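Local coordinates for uncharacterized protein Tfu_2867 (Thermobifida fusca, PDB 2QE6), which is a putative methyltransferase that binds S-adenosylmethionine, though its methyl-accepting substrate is not known, at residues A[26-31]-A[86-91]; A[60-65]-A[91-96]; A[67-72]-A[79-84]. The protein carries 1 engineered substitution. All coordinates share one frame; numbering follows the deposited sequence.

Contact 1: A[26-31]-A[86-91]. Engineered in segment 26-31: Val-26 (natural residue Ala). With SAM (S-adenosylmethionine), chain F.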
loop_
_atom_site.group_PDB
_atom_site.type_symbol
_atom_site.label_atom_id
_atom_site.label_comp_id
_atom_site.label_asym_id
_atom_site.label_seq_id
_atom_site.Cartn_x
_atom_site.Cartn_y
_atom_site.Cartn_z
ATOM N N VAL A 26 7.788 10.633 -4.120
ATOM C CA VAL A 26 6.803 11.638 -3.906
ATOM C C VAL A 26 5.911 11.411 -2.658
ATOM O O VAL A 26 5.661 12.330 -1.841
ATOM C CB VAL A 26 5.955 11.789 -5.154
ATOM C CG1 VAL A 26 4.851 12.785 -4.869
ATOM C CG2 VAL A 26 6.857 12.289 -6.355
ATOM N N TYR A 27 5.490 10.177 -2.459
ATOM C CA TYR A 27 4.708 9.791 -1.279
ATOM C C TYR A 27 5.572 9.991 -0.050
ATOM O O TYR A 27 5.125 10.527 0.937
ATOM C CB TYR A 27 4.284 8.350 -1.436
ATOM C CG TYR A 27 3.395 7.816 -0.386
ATOM C CD1 TYR A 27 2.052 8.101 -0.373
ATOM C CD2 TYR A 27 3.888 6.969 0.582
ATOM C CE1 TYR A 27 1.193 7.568 0.632
ATOM C CE2 TYR A 27 3.051 6.430 1.580
ATOM C CZ TYR A 27 1.700 6.739 1.589
ATOM O OH TYR A 27 0.856 6.211 2.549
ATOM N N ASP A 28 6.842 9.633 -0.135
ATOM C CA ASP A 28 7.774 9.876 0.968
ATOM C C ASP A 28 7.849 11.392 1.316
ATOM O O ASP A 28 7.809 11.797 2.466
ATOM C CB ASP A 28 9.149 9.407 0.564
ATOM C CG ASP A 28 10.101 9.450 1.710
ATOM O OD1 ASP A 28 9.826 8.680 2.647
ATOM O OD2 ASP A 28 11.046 10.275 1.684
ATOM N N ALA A 29 7.982 12.217 0.290
ATOM C CA ALA A 29 7.975 13.666 0.429
ATOM C C ALA A 29 6.657 14.126 1.102
ATOM O O ALA A 29 6.681 14.927 2.018
ATOM C CB ALA A 29 8.167 14.322 -0.966
ATOM N N LEU A 30 5.509 13.617 0.658
ATOM C CA LEU A 30 4.228 13.946 1.296
ATOM C C LEU A 30 4.198 13.652 2.789
ATOM O O LEU A 30 3.609 14.421 3.537
ATOM C CB LEU A 30 3.065 13.229 0.643
ATOM C CG LEU A 30 2.682 13.762 -0.725
ATOM C CD1 LEU A 30 1.579 12.891 -1.338
ATOM C CD2 LEU A 30 2.236 15.251 -0.655
ATOM N N LEU A 31 4.809 12.537 3.187
ATOM C CA LEU A 31 4.942 12.150 4.606
ATOM C C LEU A 31 6.045 12.845 5.383
ATOM O O LEU A 31 6.186 12.608 6.573
ATOM C CB LEU A 31 5.119 10.619 4.721
ATOM C CG LEU A 31 3.926 9.827 4.170
ATOM C CD1 LEU A 31 4.222 8.315 4.111
ATOM C CD2 LEU A 31 2.682 10.121 5.020
ATOM N N SER A 86 5.407 -1.526 -1.443
ATOM C CA SER A 86 5.589 -1.218 -0.024
ATOM C C SER A 86 5.870 0.249 0.287
ATOM O O SER A 86 5.597 0.725 1.409
ATOM C CB SER A 86 6.793 -2.012 0.520
ATOM O OG SER A 86 7.977 -1.663 -0.174
ATOM N N GLY A 87 6.521 0.933 -0.667
ATOM C CA GLY A 87 7.057 2.269 -0.455
ATOM C C GLY A 87 8.318 2.336 0.381
ATOM O O GLY A 87 8.839 1.311 0.842
ATOM N N LEU A 88 8.815 3.562 0.569
ATOM C CA LEU A 88 10.042 3.803 1.362
ATOM C C LEU A 88 9.704 3.828 2.865
ATOM O O LEU A 88 8.557 3.985 3.246
ATOM C CB LEU A 88 10.642 5.126 0.886
ATOM C CG LEU A 88 11.196 5.081 -0.550
ATOM C CD1 LEU A 88 11.316 6.478 -1.092
ATOM C CD2 LEU A 88 12.619 4.435 -0.489
ATOM N N PRO A 89 10.691 3.665 3.730
ATOM C CA PRO A 89 10.316 3.430 5.111
ATOM C C PRO A 89 9.776 4.670 5.857
ATOM O O PRO A 89 10.114 5.820 5.510
ATOM C CB PRO A 89 11.623 2.971 5.747
ATOM C CG PRO A 89 12.704 3.578 4.901
ATOM C CD PRO A 89 12.148 3.613 3.516
ATOM N N THR A 90 8.879 4.413 6.812
ATOM C CA THR A 90 8.289 5.448 7.655
ATOM C C THR A 90 8.678 5.112 9.068
ATOM O O THR A 90 9.409 4.160 9.301
ATOM C CB THR A 90 6.758 5.471 7.579
ATOM O OG1 THR A 90 6.251 4.284 8.211
ATOM C CG2 THR A 90 6.283 5.575 6.136
ATOM N N VAL A 91 8.169 5.876 10.024
ATOM C CA VAL A 91 8.461 5.594 11.427
ATOM C C VAL A 91 7.663 4.374 11.986
ATOM O O VAL A 91 7.973 3.905 13.076
ATOM C CB VAL A 91 8.270 6.880 12.308
ATOM C CG1 VAL A 91 9.228 8.014 11.825
ATOM C CG2 VAL A 91 6.821 7.346 12.286
HETATM N N SAM F . 2.058 0.877 0.247
HETATM C CA SAM F . 2.626 2.150 0.843
HETATM C C SAM F . 1.550 2.852 1.640
HETATM O O SAM F . 1.851 3.585 2.576
HETATM O OXT SAM F . 0.358 2.715 1.333
HETATM C CB SAM F . 3.175 3.185 -0.159
HETATM C CG SAM F . 2.150 3.800 -1.124
HETATM S SD SAM F . 2.834 4.865 -2.437
HETATM C CE SAM F . 4.565 4.704 -1.938
HETATM C "C5'" SAM F . 2.820 3.608 -3.731
HETATM C "C4'" SAM F . 3.974 2.607 -3.877
HETATM O "O4'" SAM F . 3.607 1.593 -4.818
HETATM C "C3'" SAM F . 5.275 3.222 -4.419
HETATM O "O3'" SAM F . 6.379 2.902 -3.591
HETATM C "C2'" SAM F . 5.453 2.681 -5.829
HETATM O "O2'" SAM F . 6.808 2.634 -6.291
HETATM C "C1'" SAM F . 4.729 1.346 -5.678
HETATM N N9 SAM F . 4.281 0.861 -6.984
HETATM C C8 SAM F . 3.367 1.430 -7.870
HETATM N N7 SAM F . 3.257 0.618 -8.955
HETATM C C5 SAM F . 4.077 -0.462 -8.751
HETATM C C6 SAM F . 4.326 -1.602 -9.529
HETATM N N6 SAM F . 3.713 -1.738 -10.737
HETATM N N1 SAM F . 5.219 -2.534 -9.028
HETATM C C2 SAM F . 5.858 -2.370 -7.782
HETATM N N3 SAM F . 5.616 -1.233 -7.016
HETATM C C4 SAM F . 4.724 -0.313 -7.510
HETATM O O HOH W 1 7.594 6.795 2.608
HETATM O O HOH W 2 11.704 7.402 4.016
#

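Contact 2: A[60-65]-A[91-96]. With SAM (S-adenosylmethionine), chain F.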
loop_
_atom_site.group_PDB
_atom_site.type_symbol
_atom_site.label_atom_id
_atom_site.label_comp_id
_atom_site.label_asym_id
_atom_site.label_seq_id
_atom_site.Cartn_x
_atom_site.Cartn_y
_atom_site.Cartn_z
ATOM N N GLU A 60 -3.417 9.566 6.726
ATOM C CA GLU A 60 -4.502 8.667 7.050
ATOM C C GLU A 60 -4.280 7.280 6.449
ATOM O O GLU A 60 -4.699 6.296 7.030
ATOM C CB GLU A 60 -5.844 9.213 6.570
ATOM C CG GLU A 60 -6.332 10.412 7.377
ATOM C CD GLU A 60 -6.453 10.165 8.872
ATOM O OE1 GLU A 60 -6.697 9.009 9.315
ATOM O OE2 GLU A 60 -6.327 11.167 9.613
ATOM N N ASN A 61 -3.646 7.210 5.286
ATOM C CA ASN A 61 -3.337 5.924 4.657
ATOM C C ASN A 61 -2.305 5.152 5.476
ATOM O O ASN A 61 -2.459 3.950 5.719
ATOM C CB ASN A 61 -2.868 6.153 3.217
ATOM C CG ASN A 61 -2.758 4.893 2.449
ATOM O OD1 ASN A 61 -3.728 4.158 2.278
ATOM N ND2 ASN A 61 -1.573 4.634 1.954
ATOM N N ARG A 62 -1.287 5.849 5.964
ATOM C CA ARG A 62 -0.342 5.202 6.884
ATOM C C ARG A 62 -0.989 4.753 8.179
ATOM O O ARG A 62 -0.693 3.677 8.644
ATOM C CB ARG A 62 0.847 6.105 7.195
ATOM C CG ARG A 62 1.668 6.399 5.951
ATOM C CD ARG A 62 2.076 5.123 5.229
ATOM N NE ARG A 62 2.878 4.267 6.114
ATOM C CZ ARG A 62 3.640 3.253 5.713
ATOM N NH1 ARG A 62 3.715 2.925 4.432
ATOM N NH2 ARG A 62 4.342 2.565 6.620
ATOM N N LYS A 63 -1.846 5.578 8.762
ATOM C CA LYS A 63 -2.567 5.194 9.965
ATOM C C LYS A 63 -3.489 3.969 9.729
ATOM O O LYS A 63 -3.582 3.120 10.582
ATOM C CB LYS A 63 -3.391 6.370 10.515
ATOM C CG LYS A 63 -2.606 7.543 11.163
ATOM C CD LYS A 63 -3.611 8.661 11.458
ATOM C CE LYS A 63 -3.124 9.755 12.346
ATOM N NZ LYS A 63 -4.198 10.829 12.351
ATOM N N VAL A 64 -4.188 3.869 8.592
ATOM C CA VAL A 64 -5.007 2.671 8.362
ATOM C C VAL A 64 -4.149 1.449 8.078
ATOM O O VAL A 64 -4.551 0.331 8.386
ATOM C CB VAL A 64 -6.072 2.852 7.216
ATOM C CG1 VAL A 64 -5.450 2.799 5.871
ATOM C CG2 VAL A 64 -7.165 1.817 7.344
ATOM N N LEU A 65 -2.975 1.649 7.486
ATOM C CA LEU A 65 -2.030 0.560 7.286
ATOM C C LEU A 65 -1.707 -0.056 8.642
ATOM O O LEU A 65 -1.755 -1.270 8.809
ATOM C CB LEU A 65 -0.739 1.040 6.610
ATOM C CG LEU A 65 0.407 0.039 6.352
ATOM C CD1 LEU A 65 1.230 0.618 5.208
ATOM C CD2 LEU A 65 1.275 -0.225 7.602
ATOM N N VAL A 91 8.169 5.876 10.024
ATOM C CA VAL A 91 8.461 5.594 11.427
ATOM C C VAL A 91 7.663 4.374 11.986
ATOM O O VAL A 91 7.973 3.905 13.076
ATOM C CB VAL A 91 8.270 6.880 12.308
ATOM C CG1 VAL A 91 9.228 8.014 11.825
ATOM C CG2 VAL A 91 6.821 7.346 12.286
ATOM N N GLN A 92 6.657 3.871 11.248
ATOM C CA GLN A 92 5.931 2.618 11.597
ATOM C C GLN A 92 5.666 1.772 10.363
ATOM O O GLN A 92 4.670 1.981 9.663
ATOM C CB GLN A 92 4.562 2.899 12.216
ATOM C CG GLN A 92 4.558 3.231 13.690
ATOM C CD GLN A 92 3.142 3.425 14.216
ATOM O OE1 GLN A 92 2.415 4.300 13.744
ATOM N NE2 GLN A 92 2.742 2.607 15.179
ATOM N N ASN A 93 6.529 0.802 10.101
ATOM C CA ASN A 93 6.397 -0.024 8.906
ATOM C C ASN A 93 5.657 -1.305 9.239
ATOM O O ASN A 93 5.560 -1.703 10.418
ATOM C CB ASN A 93 7.774 -0.370 8.333
ATOM C CG ASN A 93 8.565 0.850 7.925
ATOM O OD1 ASN A 93 8.125 1.616 7.075
ATOM N ND2 ASN A 93 9.730 1.035 8.522
ATOM N N THR A 94 5.189 -1.970 8.190
ATOM C CA THR A 94 4.420 -3.226 8.297
ATOM C C THR A 94 4.999 -4.254 9.238
ATOM O O THR A 94 4.294 -4.709 10.136
ATOM C CB THR A 94 4.232 -3.843 6.927
ATOM O OG1 THR A 94 3.584 -2.871 6.112
ATOM C CG2 THR A 94 3.393 -5.139 6.987
ATOM N N HIS A 95 6.274 -4.602 9.060
ATOM C CA HIS A 95 6.882 -5.648 9.881
ATOM C C HIS A 95 7.006 -5.261 11.366
ATOM O O HIS A 95 6.972 -6.113 12.270
ATOM C CB HIS A 95 8.226 -6.059 9.273
ATOM C CG HIS A 95 9.369 -5.150 9.606
ATOM N ND1 HIS A 95 9.649 -4.010 8.888
ATOM C CD2 HIS A 95 10.362 -5.265 10.533
ATOM C CE1 HIS A 95 10.737 -3.436 9.364
ATOM N NE2 HIS A 95 11.191 -4.176 10.365
ATOM N N GLU A 96 7.140 -3.963 11.596
ATOM C CA GLU A 96 7.211 -3.415 12.944
ATOM C C GLU A 96 5.854 -3.531 13.626
ATOM O O GLU A 96 5.747 -3.983 14.740
ATOM C CB GLU A 96 7.690 -1.957 12.868
ATOM C CG GLU A 96 9.173 -1.829 12.438
ATOM C CD GLU A 96 9.548 -0.443 11.867
ATOM O OE1 GLU A 96 8.675 0.452 11.755
ATOM O OE2 GLU A 96 10.737 -0.270 11.518
HETATM N N SAM F . 2.058 0.877 0.247
HETATM C CA SAM F . 2.626 2.150 0.843
HETATM C C SAM F . 1.550 2.852 1.640
HETATM O O SAM F . 1.851 3.585 2.576
HETATM O OXT SAM F . 0.358 2.715 1.333
HETATM C CB SAM F . 3.175 3.185 -0.159
HETATM C CG SAM F . 2.150 3.800 -1.124
HETATM S SD SAM F . 2.834 4.865 -2.437
HETATM C CE SAM F . 4.565 4.704 -1.938
HETATM C "C5'" SAM F . 2.820 3.608 -3.731
HETATM C "C4'" SAM F . 3.974 2.607 -3.877
HETATM O "O4'" SAM F . 3.607 1.593 -4.818
HETATM C "C3'" SAM F . 5.275 3.222 -4.419
HETATM O "O3'" SAM F . 6.379 2.902 -3.591
HETATM C "C2'" SAM F . 5.453 2.681 -5.829
HETATM O "O2'" SAM F . 6.808 2.634 -6.291
HETATM C "C1'" SAM F . 4.729 1.346 -5.678
HETATM N N9 SAM F . 4.281 0.861 -6.984
HETATM C C8 SAM F . 3.367 1.430 -7.870
HETATM N N7 SAM F . 3.257 0.618 -8.955
HETATM C C5 SAM F . 4.077 -0.462 -8.751
HETATM C C6 SAM F . 4.326 -1.602 -9.529
HETATM N N6 SAM F . 3.713 -1.738 -10.737
HETATM N N1 SAM F . 5.219 -2.534 -9.028
HETATM C C2 SAM F . 5.858 -2.370 -7.782
HETATM N N3 SAM F . 5.616 -1.233 -7.016
HETATM C C4 SAM F . 4.724 -0.313 -7.510
HETATM O O HOH W 3 5.581 0.034 5.924
HETATM O O HOH W 4 2.959 4.063 9.250
#

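Contact 3: A[67-72]-A[79-84]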
loop_
_atom_site.group_PDB
_atom_site.type_symbol
_atom_site.label_atom_id
_atom_site.label_comp_id
_atom_site.label_asym_id
_atom_site.label_seq_id
_atom_site.Cartn_x
_atom_site.Cartn_y
_atom_site.Cartn_z
ATOM N N ARG A 67 -3.384 0.208 11.631
ATOM C CA ARG A 67 -4.579 -0.414 12.191
ATOM C C ARG A 67 -4.921 -1.747 11.511
ATOM O O ARG A 67 -5.342 -2.690 12.176
ATOM C CB ARG A 67 -5.795 0.537 12.147
ATOM C CG ARG A 67 -5.620 1.831 12.931
ATOM C CD ARG A 67 -6.938 2.532 13.254
ATOM N NE ARG A 67 -7.740 2.767 12.059
ATOM C CZ ARG A 67 -7.511 3.744 11.182
ATOM N NH1 ARG A 67 -6.495 4.592 11.351
ATOM N NH2 ARG A 67 -8.290 3.875 10.111
ATOM N N GLY A 68 -4.772 -1.813 10.191
ATOM C CA GLY A 68 -5.090 -3.026 9.452
ATOM C C GLY A 68 -4.079 -4.137 9.695
ATOM O O GLY A 68 -4.432 -5.277 9.889
ATOM N N VAL A 69 -2.801 -3.801 9.708
ATOM C CA VAL A 69 -1.784 -4.804 9.962
ATOM C C VAL A 69 -1.926 -5.317 11.393
ATOM O O VAL A 69 -1.766 -6.495 11.633
ATOM C CB VAL A 69 -0.383 -4.280 9.645
ATOM C CG1 VAL A 69 0.649 -5.240 10.097
ATOM C CG2 VAL A 69 -0.264 -4.001 8.150
ATOM N N ARG A 70 -2.224 -4.429 12.339
ATOM C CA ARG A 70 -2.455 -4.828 13.727
ATOM C C ARG A 70 -3.650 -5.779 13.832
ATOM O O ARG A 70 -3.603 -6.756 14.571
ATOM C CB ARG A 70 -2.668 -3.602 14.622
ATOM C CG ARG A 70 -2.808 -3.941 16.101
ATOM C CD ARG A 70 -3.032 -2.709 16.967
ATOM N NE ARG A 70 -4.270 -2.014 16.611
ATOM C CZ ARG A 70 -4.378 -0.717 16.331
ATOM N NH1 ARG A 70 -3.317 0.081 16.363
ATOM N NH2 ARG A 70 -5.569 -0.218 16.024
ATOM N N PHE A 71 -4.724 -5.504 13.083
ATOM C CA PHE A 71 -5.878 -6.414 13.040
ATOM C C PHE A 71 -5.456 -7.792 12.505
ATOM O O PHE A 71 -5.754 -8.838 13.095
ATOM C CB PHE A 71 -7.017 -5.829 12.180
ATOM C CG PHE A 71 -8.014 -6.850 11.708
ATOM C CD1 PHE A 71 -8.998 -7.320 12.548
ATOM C CD2 PHE A 71 -7.995 -7.303 10.395
ATOM C CE1 PHE A 71 -9.930 -8.281 12.106
ATOM C CE2 PHE A 71 -8.902 -8.273 9.961
ATOM C CZ PHE A 71 -9.867 -8.750 10.811
ATOM N N LEU A 72 -4.728 -7.783 11.406
ATOM C CA LEU A 72 -4.341 -9.015 10.721
ATOM C C LEU A 72 -3.404 -9.874 11.535
ATOM O O LEU A 72 -3.606 -11.088 11.640
ATOM C CB LEU A 72 -3.691 -8.679 9.383
ATOM C CG LEU A 72 -4.620 -8.186 8.290
ATOM C CD1 LEU A 72 -3.817 -7.592 7.146
ATOM C CD2 LEU A 72 -5.614 -9.279 7.819
ATOM N N SER A 79 0.470 -14.744 10.165
ATOM C CA SER A 79 1.907 -14.675 10.414
ATOM C C SER A 79 2.742 -14.443 9.163
ATOM O O SER A 79 3.937 -14.400 9.273
ATOM C CB SER A 79 2.392 -15.942 11.145
ATOM O OG SER A 79 1.716 -16.042 12.360
ATOM N N GLN A 80 2.099 -14.208 8.006
ATOM C CA GLN A 80 2.766 -14.151 6.706
ATOM C C GLN A 80 2.161 -13.013 5.932
ATOM O O GLN A 80 0.964 -13.040 5.714
ATOM C CB GLN A 80 2.501 -15.417 5.860
ATOM C CG GLN A 80 2.676 -16.733 6.577
ATOM C CD GLN A 80 2.700 -17.940 5.656
ATOM O OE1 GLN A 80 3.757 -18.531 5.424
ATOM N NE2 GLN A 80 1.538 -18.345 5.164
ATOM N N PHE A 81 2.966 -12.017 5.554
ATOM C CA PHE A 81 2.472 -10.846 4.796
ATOM C C PHE A 81 3.316 -10.651 3.544
ATOM O O PHE A 81 4.556 -10.787 3.577
ATOM C CB PHE A 81 2.524 -9.548 5.639
ATOM C CG PHE A 81 1.730 -9.607 6.904
ATOM C CD1 PHE A 81 2.162 -10.344 7.982
ATOM C CD2 PHE A 81 0.516 -8.981 6.996
ATOM C CE1 PHE A 81 1.411 -10.415 9.146
ATOM C CE2 PHE A 81 -0.248 -9.065 8.167
ATOM C CZ PHE A 81 0.209 -9.765 9.234
ATOM N N LEU A 82 2.634 -10.328 2.446
ATOM C CA LEU A 82 3.262 -9.898 1.209
ATOM C C LEU A 82 2.793 -8.476 0.924
ATOM O O LEU A 82 1.618 -8.229 0.670
ATOM C CB LEU A 82 2.890 -10.838 0.060
ATOM C CG LEU A 82 3.500 -10.535 -1.308
ATOM C CD1 LEU A 82 5.030 -10.441 -1.235
ATOM C CD2 LEU A 82 3.046 -11.605 -2.325
ATOM N N ASP A 83 3.713 -7.536 1.034
ATOM C CA ASP A 83 3.380 -6.126 1.015
ATOM C C ASP A 83 3.834 -5.567 -0.329
ATOM O O ASP A 83 5.024 -5.251 -0.544
ATOM C CB ASP A 83 4.050 -5.441 2.200
ATOM C CG ASP A 83 3.652 -3.955 2.382
ATOM O OD1 ASP A 83 2.854 -3.397 1.577
ATOM O OD2 ASP A 83 4.194 -3.332 3.352
ATOM N N LEU A 84 2.852 -5.463 -1.243
ATOM C CA LEU A 84 3.096 -5.101 -2.626
ATOM C C LEU A 84 3.016 -3.586 -2.839
ATOM O O LEU A 84 1.980 -2.964 -2.556
ATOM C CB LEU A 84 2.045 -5.754 -3.508
ATOM C CG LEU A 84 2.037 -7.297 -3.453
ATOM C CD1 LEU A 84 0.801 -7.813 -4.195
ATOM C CD2 LEU A 84 3.328 -7.922 -4.006
#

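Contact 1: A[26-31]-A[86-91]
Asp-28 and Leu-88 meet almost at right angles, the CB of the aspartate resting on CD1 of the leucine at 4.0 Å. The first torsion of Asp-28 sets its carboxylate trans to the main-chain nitrogen (chi1 -172°), and this carries OD1 out from helix 23-30 toward the loop that follows strand 80-84. The Leu-88 side chain also touches Met-115 and Val-116 of helix 114-124, so the leucine is shared between two neighbours. One turn further along, Leu-31 slants across Thr-90, with methyl CD1 4.0 Å from CG2; the hydroxyl of Thr-90 is engaged by Gln-92 N.

Tyr-27 turns to the cofactor instead. Its ring lies beneath the sulfonium of S-adenosylmethionine, whose SD stands 3.6 Å above one face, displaced toward the rim, and methyl CE is 3.5 Å from Tyr-27 CD2. At the far end of the ring, Tyr-27 OH gives a weak hydrogen bond of 2.8 Å to SAM O, and the same hydroxyl is met by Asn-61. Gly-87, which has no side chain, brings its CA to 3.3 Å from SAM O3'. The loop is the glycine-bearing turn after the strand, as in Rossmann-like methyltransferases.

Polar coupling between the segments runs through water. Asp-28 OD1 accepts from two waters, one that also donates to Leu-88 O and another, 2.7 Å away from OD1, that also donates to Pro-89 O; Asn-36 engages OD2. A carboxylate facing two carbonyls is a meeting of acceptors, and the waters supply the donor hydrogens both sides lack. The tyrosine face, for its part, offers electron density to a positively charged sulfur, which would be expected to favour the bound cofactor.

Contact 2: A[60-65]-A[91-96]
Helix 54-75 passes the loop before helix 94-101 and its first turn, with CA atoms 7.5 Å apart at Leu-65 and Thr-94, and 8.3 Å at Arg-62 and Gln-92. Both helices are consistent with the Rossmann-like fold of class I methyltransferases. Arg-62 bridges cofactor and loop: bends at chi2 (-53°) and chi3 fold its chain back. NH1 donates to SAM O at 2.7 Å. NH2 donates to Gln-92 O at 3.1 Å; that oxygen lies in the guanidinium plane, whereas the donor sits above the carbonyl plane. Leu-65 CD1 packs over one guanidinium face, 3.5 Å from its plane and displaced toward the rim, and the Leu-65 side chain crosses Thr-94 at about a right angle, CD2 3.8 Å from Thr-94 OG1, a hydroxyl bound to Asp-83. Asn-61 ND2 adds a weak bond to SAM OXT, so both carboxylate oxygens of the cofactor are gripped.

One water joins Arg-62 NE to Gln-92 O; another accepts hydrogen bonds from Arg-62 NH2 and Thr-94 N and donates one to Asn-93 OD1, which also accepts from Thr-90 N. At the N-cap, Asn-93 N donates to Glu-96 OE1 at 2.7 Å, nearly straight at 175°.

Contact 3: A[67-72]-A[79-84]
The ring of Phe-81 is met at its edge by Leu-72, whose CB lies near the ring plane and 3.7 Å from CE2. The same CE2 is approached obliquely by Val-69 CG1 at 4.4 Å, so CE2 is the nearest ring atom for both helix residues. Around the rest of the phenylalanine, Val-107 and Ala-160 of the two flanking strands make further side-chain contacts.

Leu-72 slants across the phenylalanine: besides CB, its branch CD1 comes within 4.0 Å of CE2, while CB also reaches CZ at 4.1 Å. It is therefore the CE2-CZ side of the ring that touches the helix. The first torsion of Phe-81 (chi1 -59°) sets CG trans to its carbonyl carbon, and the ring projects from the strand toward the helix.

Here the helix 54-75 that leads into strand 80-84 folds back over it, a short helix-to-strand connection consistent with the Rossmann-like sheet of class I methyltransferases. Strand 80-84 lies inside the sheet, between the parallel strands 106-111 and 160-163, and all three touching residues are buried. Contact is purely apolar, with Val-69 and Leu-72 presented one helical turn apart on the sheet-facing side. CA atoms are 9.0 Å apart at Val-69 and Phe-81, a separation spanned by the side chains of these two residues. Val-69 is shared: it also packs on Met-162 and on Val-97 and Ala-98 of helix 94-101.

From the N terminus, helix 23-30 comes first, and contact 1 closes a long loop of 54 intervening residues by returning to the turn after strand 80-84. Helix 54-75 then supplies the first segments of contacts 2 and 3 in succession. Contact 3 closes first, across only six residues, and is nested inside the loops of both others. Contacts 1 and 2 cross, since their segments alternate, and they share Val-91. Together they join helix 23-30, helix 54-75 and the loop leading to helix 94-101 beside the cofactor, whereas contact 3 seats the same long helix on an inner strand, 80-84, its centre about 10 Å from that of contact 2 and linked to it through Thr-94 and Asp-83.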